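Local coordinates for galactose mutarotase-like protein (PDB 3OS7) that probably binds carbohydrate and may interconvert the anomers of aldose sugars, as aldose 1-epimerases of the galactose mutarotase family do, at residues Cys265-Asp268 with Thr273-Val276; Ser196-Cys201 with Asp294-Cys299; Tyr184-Asn189 with Val275-Ser280. All blocks are in the same frame, centred on the assembly; numbering follows the deposited sequence.

Interaction 1: Cys265-Asp268 with Thr273-Val276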
loop_
_atom_site.group_PDB
_atom_site.type_symbol
_atom_site.label_atom_id
_atom_site.label_comp_id
_atom_site.label_asym_id
_atom_site.label_seq_id
_atom_site.Cartn_x
_atom_site.Cartn_y
_atom_site.Cartn_z
ATOM N N CYS A 265 -10.610 5.632 -6.306
ATOM C CA CYS A 265 -11.685 5.884 -5.389
ATOM C C CYS A 265 -12.700 4.776 -5.410
ATOM O O CYS A 265 -12.773 4.013 -6.371
ATOM C CB CYS A 265 -12.348 7.241 -5.613
ATOM S SG CYS A 265 -13.385 7.375 -7.076
ATOM N N ILE A 266 -13.437 4.688 -4.307
ATOM C CA ILE A 266 -14.498 3.695 -4.127
ATOM C C ILE A 266 -15.757 4.503 -3.819
ATOM O O ILE A 266 -15.797 5.231 -2.827
ATOM C CB ILE A 266 -14.228 2.712 -2.988
ATOM C CG1 ILE A 266 -12.832 2.099 -3.105
ATOM C CG2 ILE A 266 -15.336 1.628 -2.929
ATOM C CD1 ILE A 266 -12.439 1.194 -1.874
ATOM N N GLU A 267 -16.748 4.405 -4.703
ATOM C CA GLU A 267 -17.980 5.192 -4.636
ATOM C C GLU A 267 -19.126 4.275 -4.240
ATOM O O GLU A 267 -19.318 3.216 -4.842
ATOM C CB GLU A 267 -18.315 5.824 -5.995
ATOM C CG GLU A 267 -17.381 6.990 -6.375
ATOM C CD GLU A 267 -17.698 7.636 -7.693
ATOM O OE1 GLU A 267 -18.662 7.211 -8.369
ATOM O OE2 GLU A 267 -16.987 8.597 -8.042
ATOM N N ASP A 268 -19.866 4.709 -3.229
ATOM C CA ASP A 268 -21.146 4.109 -2.850
ATOM C C ASP A 268 -22.228 5.179 -3.021
ATOM O O ASP A 268 -22.531 5.967 -2.114
ATOM C CB ASP A 268 -21.082 3.600 -1.413
ATOM C CG ASP A 268 -22.274 2.777 -1.037
ATOM O OD1 ASP A 268 -23.329 2.936 -1.711
ATOM O OD2 ASP A 268 -22.147 1.974 -0.077
ATOM N N THR A 273 -21.428 8.728 -0.716
ATOM C CA THR A 273 -20.084 8.822 -0.149
ATOM C C THR A 273 -19.036 8.157 -1.037
ATOM O O THR A 273 -19.249 7.080 -1.574
ATOM C CB THR A 273 -20.064 8.115 1.233
ATOM O OG1 THR A 273 -21.152 8.604 2.024
ATOM C CG2 THR A 273 -18.737 8.348 1.986
ATOM N N ARG A 274 -17.865 8.806 -1.127
ATOM C CA ARG A 274 -16.725 8.320 -1.898
ATOM C C ARG A 274 -15.518 8.221 -0.958
ATOM O O ARG A 274 -15.256 9.166 -0.208
ATOM C CB ARG A 274 -16.403 9.320 -3.015
ATOM C CG ARG A 274 -15.228 8.936 -3.823
ATOM C CD ARG A 274 -14.854 9.980 -4.833
ATOM N NE ARG A 274 -15.904 10.155 -5.819
ATOM C CZ ARG A 274 -16.676 11.217 -5.949
ATOM N NH1 ARG A 274 -16.548 12.244 -5.134
ATOM N NH2 ARG A 274 -17.628 11.224 -6.893
ATOM N N VAL A 275 -14.810 7.092 -0.999
ATOM C CA VAL A 275 -13.508 6.948 -0.345
ATOM C C VAL A 275 -12.438 7.215 -1.392
ATOM O O VAL A 275 -12.495 6.670 -2.487
ATOM C CB VAL A 275 -13.306 5.550 0.273
ATOM C CG1 VAL A 275 -11.842 5.346 0.672
ATOM C CG2 VAL A 275 -14.253 5.378 1.505
ATOM N N VAL A 276 -11.519 8.118 -1.080
ATOM C CA VAL A 276 -10.493 8.530 -2.040
ATOM C C VAL A 276 -9.102 8.113 -1.567
ATOM O O VAL A 276 -8.727 8.355 -0.408
ATOM C CB VAL A 276 -10.506 10.063 -2.259
ATOM C CG1 VAL A 276 -9.451 10.457 -3.295
ATOM C CG2 VAL A 276 -11.896 10.565 -2.687
#

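Interaction 2: Ser196-Cys201 with Asp294-Cys299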
loop_
_atom_site.group_PDB
_atom_site.type_symbol
_atom_site.label_atom_id
_atom_site.label_comp_id
_atom_site.label_asym_id
_atom_site.label_seq_id
_atom_site.Cartn_x
_atom_site.Cartn_y
_atom_site.Cartn_z
ATOM N N SER A 196 -25.251 -0.864 3.739
ATOM C CA SER A 196 -25.002 -0.898 2.319
ATOM C C SER A 196 -24.610 -2.322 1.937
ATOM O O SER A 196 -24.781 -3.232 2.745
ATOM C CB SER A 196 -23.930 0.104 1.954
ATOM O OG SER A 196 -23.860 0.138 0.562
ATOM N N GLU A 197 -24.113 -2.535 0.722
ATOM C CA GLU A 197 -23.814 -3.878 0.252
ATOM C C GLU A 197 -22.570 -3.802 -0.621
ATOM O O GLU A 197 -22.338 -2.748 -1.224
ATOM C CB GLU A 197 -25.003 -4.402 -0.580
ATOM C CG GLU A 197 -25.368 -5.840 -0.321
ATOM C CD GLU A 197 -26.010 -6.040 1.055
ATOM O OE1 GLU A 197 -27.187 -5.651 1.241
ATOM O OE2 GLU A 197 -25.340 -6.605 1.947
ATOM N N ASP A 198 -21.814 -4.898 -0.735
ATOM C CA ASP A 198 -20.633 -4.918 -1.616
ATOM C C ASP A 198 -20.968 -4.530 -3.078
ATOM O O ASP A 198 -20.175 -3.824 -3.732
ATOM C CB ASP A 198 -19.840 -6.243 -1.534
ATOM C CG ASP A 198 -20.681 -7.483 -1.809
ATOM O OD1 ASP A 198 -21.865 -7.347 -2.174
ATOM O OD2 ASP A 198 -20.131 -8.609 -1.663
ATOM N N SER A 199 -22.159 -4.912 -3.557
ATOM C CA SER A 199 -22.638 -4.608 -4.916
ATOM C C SER A 199 -22.954 -3.127 -5.144
ATOM O O SER A 199 -23.181 -2.699 -6.268
ATOM C CB SER A 199 -23.914 -5.421 -5.197
ATOM O OG SER A 199 -24.928 -5.127 -4.243
ATOM N N ASN A 200 -23.027 -2.340 -4.077
ATOM C CA ASN A 200 -23.258 -0.914 -4.214
ATOM C C ASN A 200 -21.983 -0.124 -4.505
ATOM O O ASN A 200 -22.059 1.074 -4.744
ATOM C CB ASN A 200 -23.903 -0.343 -2.967
ATOM C CG ASN A 200 -25.276 -0.899 -2.745
ATOM O OD1 ASN A 200 -25.816 -1.535 -3.641
ATOM N ND2 ASN A 200 -25.825 -0.715 -1.550
ATOM N N CYS A 201 -20.827 -0.781 -4.448
ATOM C CA CYS A 201 -19.556 -0.069 -4.556
ATOM C C CYS A 201 -18.954 -0.155 -5.950
ATOM O O CYS A 201 -18.874 -1.236 -6.522
ATOM C CB CYS A 201 -18.558 -0.592 -3.554
ATOM S SG CYS A 201 -19.017 -0.182 -1.854
ATOM N N ASP A 294 -15.472 -12.037 -3.011
ATOM C CA ASP A 294 -16.554 -12.555 -2.157
ATOM C C ASP A 294 -16.247 -12.400 -0.670
ATOM O O ASP A 294 -16.907 -13.009 0.164
ATOM C CB ASP A 294 -16.842 -14.021 -2.516
ATOM C CG ASP A 294 -15.660 -14.923 -2.277
ATOM O OD1 ASP A 294 -14.520 -14.430 -2.049
ATOM O OD2 ASP A 294 -15.866 -16.150 -2.330
ATOM N N LYS A 295 -15.267 -11.560 -0.328
ATOM C CA LYS A 295 -14.850 -11.384 1.069
ATOM C C LYS A 295 -15.016 -9.964 1.631
ATOM O O LYS A 295 -14.488 -9.653 2.695
ATOM C CB LYS A 295 -13.422 -11.899 1.227
ATOM C CG LYS A 295 -13.279 -13.376 0.811
ATOM C CD LYS A 295 -11.841 -13.865 0.940
ATOM C CE LYS A 295 -11.631 -15.241 0.340
ATOM N NZ LYS A 295 -12.009 -15.351 -1.121
ATOM N N LYS A 296 -15.790 -9.122 0.938
ATOM C CA LYS A 296 -16.160 -7.787 1.422
ATOM C C LYS A 296 -14.940 -6.854 1.553
ATOM O O LYS A 296 -14.934 -5.950 2.398
ATOM C CB LYS A 296 -16.903 -7.820 2.774
ATOM C CG LYS A 296 -18.029 -8.874 2.904
ATOM C CD LYS A 296 -19.179 -8.545 2.044
ATOM C CE LYS A 296 -20.297 -9.634 2.132
ATOM N NZ LYS A 296 -21.141 -9.675 0.890
ATOM N N TYR A 297 -13.915 -7.114 0.746
ATOM C CA TYR A 297 -12.766 -6.218 0.649
ATOM C C TYR A 297 -12.106 -6.313 -0.711
ATOM O O TYR A 297 -12.361 -7.241 -1.492
ATOM C CB TYR A 297 -11.748 -6.499 1.770
ATOM C CG TYR A 297 -10.759 -7.617 1.541
ATOM C CD1 TYR A 297 -11.124 -8.959 1.672
ATOM C CD2 TYR A 297 -9.423 -7.334 1.287
ATOM C CE1 TYR A 297 -10.189 -9.976 1.479
ATOM C CE2 TYR A 297 -8.499 -8.320 1.128
ATOM C CZ TYR A 297 -8.867 -9.645 1.204
ATOM O OH TYR A 297 -7.890 -10.599 1.040
ATOM N N ALA A 298 -11.270 -5.333 -0.999
ATOM C CA ALA A 298 -10.440 -5.372 -2.179
ATOM C C ALA A 298 -9.137 -4.671 -1.862
ATOM O O ALA A 298 -9.119 -3.713 -1.090
ATOM C CB ALA A 298 -11.137 -4.728 -3.400
ATOM N N CYS A 299 -8.063 -5.180 -2.449
ATOM C CA CYS A 299 -6.763 -4.533 -2.392
ATOM C C CYS A 299 -6.463 -3.665 -3.611
ATOM O O CYS A 299 -6.612 -4.081 -4.770
ATOM C CB CYS A 299 -5.660 -5.539 -2.214
ATOM S SG CYS A 299 -5.787 -6.386 -0.578
HETATM O O HOH W 1 -22.257 -6.906 1.278
HETATM O O HOH W 2 -17.616 -9.087 -1.511
#

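Interaction 3: Tyr184-Asn189 with Val275-Ser280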
loop_
_atom_site.group_PDB
_atom_site.type_symbol
_atom_site.label_atom_id
_atom_site.label_comp_id
_atom_site.label_asym_id
_atom_site.label_seq_id
_atom_site.Cartn_x
_atom_site.Cartn_y
_atom_site.Cartn_z
ATOM N N TYR A 184 2.432 -0.668 -1.671
ATOM C CA TYR A 184 1.569 -1.037 -0.582
ATOM C C TYR A 184 0.547 -2.050 -1.035
ATOM O O TYR A 184 0.066 -2.001 -2.150
ATOM C CB TYR A 184 0.805 0.148 -0.048
ATOM C CG TYR A 184 1.587 1.010 0.894
ATOM C CD1 TYR A 184 2.402 2.012 0.433
ATOM C CD2 TYR A 184 1.475 0.829 2.270
ATOM C CE1 TYR A 184 3.114 2.788 1.303
ATOM C CE2 TYR A 184 2.174 1.581 3.141
ATOM C CZ TYR A 184 2.976 2.590 2.671
ATOM O OH TYR A 184 3.680 3.374 3.571
ATOM N N HIS A 185 0.183 -2.948 -0.125
ATOM C CA HIS A 185 -0.847 -3.948 -0.406
ATOM C C HIS A 185 -2.179 -3.540 0.239
ATOM O O HIS A 185 -2.876 -4.354 0.842
ATOM C CB HIS A 185 -0.353 -5.269 0.124
ATOM C CG HIS A 185 -0.965 -6.461 -0.523
ATOM N ND1 HIS A 185 -2.303 -6.761 -0.403
ATOM C CD2 HIS A 185 -0.415 -7.467 -1.245
ATOM C CE1 HIS A 185 -2.559 -7.896 -1.040
ATOM N NE2 HIS A 185 -1.429 -8.342 -1.563
ATOM N N SER A 186 -2.549 -2.281 0.051
ATOM C CA SER A 186 -3.615 -1.651 0.825
ATOM C C SER A 186 -4.983 -2.350 0.691
ATOM O O SER A 186 -5.469 -2.583 -0.421
ATOM C CB SER A 186 -3.721 -0.193 0.378
ATOM O OG SER A 186 -2.425 0.389 0.350
ATOM N N ALA A 187 -5.591 -2.649 1.838
ATOM C CA ALA A 187 -6.816 -3.460 1.930
ATOM C C ALA A 187 -8.014 -2.622 2.368
ATOM O O ALA A 187 -8.034 -2.095 3.491
ATOM C CB ALA A 187 -6.598 -4.629 2.908
ATOM N N PHE A 188 -8.989 -2.494 1.469
ATOM C CA PHE A 188 -10.152 -1.639 1.656
ATOM C C PHE A 188 -11.437 -2.407 1.911
ATOM O O PHE A 188 -11.720 -3.377 1.228
ATOM C CB PHE A 188 -10.352 -0.772 0.408
ATOM C CG PHE A 188 -9.272 0.254 0.238
ATOM C CD1 PHE A 188 -9.363 1.469 0.876
ATOM C CD2 PHE A 188 -8.152 -0.013 -0.519
ATOM C CE1 PHE A 188 -8.344 2.408 0.751
ATOM C CE2 PHE A 188 -7.151 0.912 -0.636
ATOM C CZ PHE A 188 -7.262 2.123 0.007
ATOM N N ASN A 189 -12.230 -1.893 2.840
ATOM C CA ASN A 189 -13.558 -2.421 3.094
ATOM C C ASN A 189 -14.466 -2.108 1.892
ATOM O O ASN A 189 -14.572 -0.967 1.482
ATOM C CB ASN A 189 -14.150 -1.794 4.357
ATOM C CG ASN A 189 -13.496 -2.287 5.622
ATOM O OD1 ASN A 189 -13.238 -3.490 5.786
ATOM N ND2 ASN A 189 -13.244 -1.367 6.544
ATOM N N VAL A 275 -14.810 7.092 -0.999
ATOM C CA VAL A 275 -13.508 6.948 -0.345
ATOM C C VAL A 275 -12.438 7.215 -1.392
ATOM O O VAL A 275 -12.495 6.670 -2.487
ATOM C CB VAL A 275 -13.306 5.550 0.273
ATOM C CG1 VAL A 275 -11.842 5.346 0.672
ATOM C CG2 VAL A 275 -14.253 5.378 1.505
ATOM N N VAL A 276 -11.519 8.118 -1.080
ATOM C CA VAL A 276 -10.493 8.530 -2.040
ATOM C C VAL A 276 -9.102 8.113 -1.567
ATOM O O VAL A 276 -8.727 8.355 -0.408
ATOM C CB VAL A 276 -10.506 10.063 -2.259
ATOM C CG1 VAL A 276 -9.451 10.457 -3.295
ATOM C CG2 VAL A 276 -11.896 10.565 -2.687
ATOM N N TYR A 277 -8.339 7.520 -2.476
ATOM C CA TYR A 277 -6.967 7.088 -2.239
ATOM C C TYR A 277 -6.096 7.782 -3.284
ATOM O O TYR A 277 -5.934 7.308 -4.409
ATOM C CB TYR A 277 -6.885 5.565 -2.383
ATOM C CG TYR A 277 -5.590 4.873 -1.995
ATOM C CD1 TYR A 277 -4.627 5.473 -1.194
ATOM C CD2 TYR A 277 -5.352 3.546 -2.412
ATOM C CE1 TYR A 277 -3.489 4.766 -0.803
ATOM C CE2 TYR A 277 -4.211 2.874 -2.044
ATOM C CZ TYR A 277 -3.283 3.478 -1.255
ATOM O OH TYR A 277 -2.146 2.777 -0.861
ATOM N N GLU A 278 -5.565 8.937 -2.908
ATOM C CA GLU A 278 -4.751 9.769 -3.795
ATOM C C GLU A 278 -3.275 9.394 -3.649
ATOM O O GLU A 278 -2.758 9.233 -2.549
ATOM C CB GLU A 278 -4.989 11.245 -3.466
ATOM C CG GLU A 278 -4.335 12.223 -4.402
ATOM C CD GLU A 278 -4.833 13.678 -4.228
ATOM O OE1 GLU A 278 -5.661 13.985 -3.331
ATOM O OE2 GLU A 278 -4.382 14.513 -5.042
HETATM N N MSE A 279 -2.607 9.255 -4.773
HETATM C CA MSE A 279 -1.228 8.792 -4.811
HETATM C C MSE A 279 -0.364 9.810 -5.528
HETATM O O MSE A 279 -0.751 10.322 -6.580
HETATM C CB MSE A 279 -1.148 7.477 -5.576
HETATM C CG MSE A 279 -2.064 6.429 -5.099
HETATM SE SE MSE A 279 -2.399 5.044 -6.418
HETATM C CE MSE A 279 -3.847 4.290 -5.446
ATOM N N SER A 280 0.823 10.052 -4.991
ATOM C CA SER A 280 1.788 10.954 -5.647
ATOM C C SER A 280 2.368 10.306 -6.907
ATOM O O SER A 280 2.265 9.078 -7.117
ATOM C CB SER A 280 2.905 11.356 -4.680
ATOM O OG SER A 280 3.788 10.273 -4.413
#

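Interaction 1: Cys265-Asp268 with Thr273-Val276
Glu267 and Arg274 meet side by side as a non-hydrogen-bonded antiparallel pair, and their charged ends close into a salt bridge. Arg274 presents one edge of its guanidinium: NE lies 2.9 Å from Glu267 OE2, and NH2 of Arg274 also donates to that oxygen. The oxygen sits in the guanidinium plane, yet the carboxylate is turned 64° from it, so NE comes in on the anti side, tilted out of plane, while NH2 arrives from above the same face. Arg274 gets there by running CG anti to its own backbone N (chi1 178°) and then bending at its third torsion, which folds the head back over the neighbouring strand. Nearer the root of the chain, Cys265 SG packs 3.7 Å from Arg274 CD.

Beneath these side chains the backbones pair through four hydrogen bonds. Ile266 N reaches Val275 O at 2.9 Å, answered by Val275 N to Ile266 O at 2.8 Å; Asp268 N meets Thr273 O at 3.0 Å, whereas the return bond from Thr273 N to Asp268 O is longer, 3.3 Å, and comes from above the carbonyl plane. Ile266 and Val275 put their side chains on the face opposite the salt bridge, their CB atoms 4.4 Å apart.

Further out, Lys204 forms a second salt bridge to Glu267 OE2 and Glu339 one to Arg274 NH1, extending an alternating charge network over adjacent strands. Asp268 OD1 bonds Ser270 OG, and Thr273 OG1 bonds Lys271 O, so both residues at the turn end are tied to the connection. With strand directions 169° apart and four intervening residues, this is a beta hairpin, flanked by strands 201-213 and 329-340 in the antiparallel beta-sandwich of the galactose mutarotase-like (aldose 1-epimerase) fold.

Interaction 2: Ser196-Cys201 with Asp294-Cys299
A surface salt bridge joins two connections of the beta-rich aldose 1-epimerase fold: Asp198, at the start of a short 3-10 turn leading into strand 201-213, meets Lys296, just before strand 297-303. Lys296 NZ donates to Asp198 OD2 at 2.9 Å. The ammonium does not lie in the carboxylate plane but stands above it, 70° out, and OD1 of Asp198 is 3.9 Å from the same nitrogen; the grip is therefore one-sided, through a single oxygen.

Torsions on both sides explain the meeting. Asp198 holds CG between its backbone N and carbonyl carbon, while the lysine chain bends at chi2 (-69°) and then runs extended, carrying NZ across to the aspartate although its CB does not point at the 196-201 loop. The two side chains cross obliquely. The backbone of Lys296 has positive phi (65°), a left-handed turn conformation immediately ahead of the strand, and Lys296 pairs through its backbone with Val190. The 3-10 turn on the aspartate side is closed by Asn200 N bonding to Glu197 O and Cys201 N to Asp198 O.

Only Asp198 and Lys296 touch directly, the buried surface is small, 115 Å², and two waters add further links between the segments. One water accepts from both Lys296 NZ and Asp198 N while donating to Glu197 OE2, a carboxylate oxygen that itself stays 5.3 Å from the ammonium of Lys296. This second acidic group probably adds to the favourable electrostatics around the lysine. The other water spans side chain and main chain: it donates to Asp198 OD2 at 2.6 Å and accepts from Lys296 N at 3.1 Å, giving that one carboxylate oxygen both an ammonium and a water as donors.

Interaction 3: Tyr184-Asn189 with Val275-Ser280
Phe188 lays its CZ over one face of the Tyr277 ring, the closest approach being 3.4 Å to Tyr277 CD2. The ring planes are inclined at 55° with centroids 5.2 Å apart, so the rings meet obliquely. The two side chains cross at about a right angle, and Phe188 CE2 also lies close, 3.7 Å from Tyr277 CD2.

Beyond the ring contact, Tyr277 OH meets Ser186 OG at 2.7 Å, a short hydrogen bond in which either hydroxyl could donate. Tyr277 spans the gap because its CG is anti to the backbone N (chi1 -172°), sending the ring toward strand 178-189 across backbones whose nearest CA atoms, Phe188 to Val275, are 9.4 Å apart. Tyr184 CB adds a looser contact at 4.0 Å from Tyr277 OH. Leu336 touches both side chains of the aromatic pair, and Pro302 packs on Tyr277, placing the cluster in the interior between strands.

All four touching residues are buried, so the phenol oxygen is held within the interior, where the serine hydroxyl gives it a polar partner; Tyr277 is thus held on one ring face by Phe188 CZ and at its hydroxyl by Ser186 OG.

Overall arrangement
The three contacts lie in one family region, with centres 11 to 15 Å apart. Interactions 1 and 3 share Val275 and Val276: strand 273-279 pairs with 263-268 along its edge and sends Tyr277 across to strand 178-189. Interaction 2 touches interaction 1 where Ser196 OG meets Asp268 OD2, and joins interaction 3 through adjacent strands 178-189 and 297-303, with Phe188 N bonded to Ala298 O. Along the chain the hairpin is nested inside the loop closed by interaction 2, whereas interactions 2 and 3 alternate. Thus a local hairpin is tied to two sequence-distant contacts, from a buried centre about 7 Å from the chain's middle to a surface link at 19 Å.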